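Local coordinates for MAR1 Ribonuclease (Caenorhabditis elegans, PDB 2B34), which is a member of the isochorismatase family and is probably a hydrolase, perhaps a ribonuclease, at residues P34-T39 with P189-V194. Residues are numbered along the deposited sequence; the frame is centred on the assembly and turned at random.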
# COMPACT_ATOMS: atom_id res chain seq x y z
N PRO A 34 -6.75 1.69 -25.82
CA PRO A 34 -5.83 2.37 -26.74
C PRO A 34 -4.49 2.77 -26.11
O PRO A 34 -3.44 2.64 -26.76
CB PRO A 34 -6.62 3.60 -27.18
CG PRO A 34 -8.06 3.17 -27.05
CD PRO A 34 -8.05 2.39 -25.78
N GLU A 35 -4.52 3.25 -24.87
CA GLU A 35 -3.31 3.67 -24.14
C GLU A 35 -2.37 2.50 -23.91
O GLU A 35 -1.16 2.59 -24.14
CB GLU A 35 -3.70 4.30 -22.79
CG GLU A 35 -4.37 5.67 -22.88
CD GLU A 35 -5.89 5.61 -22.98
OE1 GLU A 35 -6.45 4.61 -23.46
OE2 GLU A 35 -6.54 6.60 -22.58
N ILE A 36 -2.95 1.40 -23.45
CA ILE A 36 -2.25 0.17 -23.13
C ILE A 36 -1.60 -0.47 -24.36
O ILE A 36 -0.51 -1.03 -24.27
CB ILE A 36 -3.23 -0.81 -22.39
CG1 ILE A 36 -2.99 -0.77 -20.88
CG2 ILE A 36 -3.15 -2.23 -22.91
CD1 ILE A 36 -3.47 0.49 -20.20
N ILE A 37 -2.26 -0.35 -25.51
CA ILE A 37 -1.70 -0.79 -26.79
C ILE A 37 -0.48 0.05 -27.16
O ILE A 37 0.58 -0.49 -27.47
CB ILE A 37 -2.75 -0.74 -27.94
CG1 ILE A 37 -3.88 -1.76 -27.71
CG2 ILE A 37 -2.08 -0.89 -29.33
CD1 ILE A 37 -3.43 -3.21 -27.43
N THR A 38 -0.63 1.38 -27.12
CA THR A 38 0.49 2.29 -27.37
C THR A 38 1.69 1.97 -26.48
O THR A 38 2.82 1.89 -26.95
CB THR A 38 0.07 3.77 -27.19
OG1 THR A 38 -0.95 4.10 -28.14
CG2 THR A 38 1.25 4.71 -27.41
N THR A 39 1.42 1.77 -25.19
CA THR A 39 2.48 1.53 -24.22
C THR A 39 3.07 0.11 -24.35
O THR A 39 4.28 -0.06 -24.25
CB THR A 39 2.00 1.82 -22.78
OG1 THR A 39 1.49 3.15 -22.73
CG2 THR A 39 3.14 1.70 -21.79
N PRO A 189 1.03 7.35 -22.28
CA PRO A 189 -0.30 7.87 -22.01
C PRO A 189 -0.80 7.50 -20.61
O PRO A 189 -0.61 6.37 -20.16
CB PRO A 189 -1.17 7.19 -23.08
CG PRO A 189 -0.22 6.87 -24.18
CD PRO A 189 1.06 6.51 -23.50
N ASP A 190 -1.42 8.48 -19.95
CA ASP A 190 -1.98 8.31 -18.61
C ASP A 190 -3.12 7.30 -18.60
O ASP A 190 -3.97 7.29 -19.49
CB ASP A 190 -2.50 9.65 -18.08
CG ASP A 190 -3.19 9.52 -16.73
OD1 ASP A 190 -2.48 9.54 -15.71
OD2 ASP A 190 -4.43 9.40 -16.70
N THR A 191 -3.13 6.45 -17.57
CA THR A 191 -4.22 5.50 -17.37
C THR A 191 -4.87 5.61 -15.99
O THR A 191 -5.35 4.62 -15.42
CB THR A 191 -3.78 4.04 -17.67
OG1 THR A 191 -2.74 3.66 -16.76
CG2 THR A 191 -3.28 3.92 -19.10
N GLY A 192 -4.90 6.83 -15.45
CA GLY A 192 -5.60 7.16 -14.21
C GLY A 192 -5.13 6.47 -12.94
O GLY A 192 -5.90 6.32 -11.98
N LEU A 193 -3.86 6.07 -12.91
CA LEU A 193 -3.31 5.29 -11.80
C LEU A 193 -2.94 6.12 -10.57
O LEU A 193 -2.80 5.58 -9.47
CB LEU A 193 -2.10 4.49 -12.27
CG LEU A 193 -2.38 3.32 -13.22
CD1 LEU A 193 -1.11 2.87 -13.91
CD2 LEU A 193 -3.07 2.15 -12.50
N VAL A 194 -2.78 7.43 -10.75
CA VAL A 194 -2.36 8.31 -9.66
C VAL A 194 -3.56 9.03 -9.05
O VAL A 194 -4.33 9.66 -9.78
CB VAL A 194 -1.31 9.34 -10.15
CG1 VAL A 194 -0.72 10.12 -8.96
CG2 VAL A 194 -0.21 8.65 -10.91
O HOH W 1 -4.78 8.73 -21.53
O HOH W 2 -0.35 3.89 -21.10
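The C-terminal tail of this isochorismatase-family subunit packs against the first turns of helix 33-49, where Glu35 and Pro189 bring their CA atoms to 5.6 Å. No direct hydrogen bond spans the two segments; apolar contact and two waters join them. Glu35 CG stands anti to the carbonyl carbon, beside the backbone N (chi1 -71°), which lays that methylene 3.5 Å from Pro189 CB, the two side chains crossing at a slant; a bend at chi2 (90°) then turns the carboxylate away from the ring. Further round, Pro189 CD lies 3.5 Å from Thr39 OG1 while Pro189 CG approaches Thr38 CG2 more loosely, so a single ring spans one turn of the helix. Deeper in, Thr191 CG2 touches two helix side chains, Ile36 CD1 at 3.6 Å and Glu35 CB at 3.7 Å; the side chains of Thr191 and Ile36 cross at about a right angle. Each water ties a helix side chain to a tail carbonyl. One donates to Glu35 OE2 and, at 2.6 Å, to Asp190 O; the other donates to Pro189 O and lies 2.6 Å from Thr39 OG1. An Asx turn shapes the tail here: Gly192 N donates to Asp190 OD2 (2.9 Å, N-H...O 148°), approaching from above the carboxylate plane. Other subunits cover the tail as well, with Asp190 against Thr142 of a second and Gly192 O hydrogen-bonded to Ser197 OG of a third. Thr191 OG1 is bound by Arg144 of helix 141-154, which Leu193 also touches, and the inner side chains Ile36 and Thr39 rest on strand 128-137 of the parallel sheet.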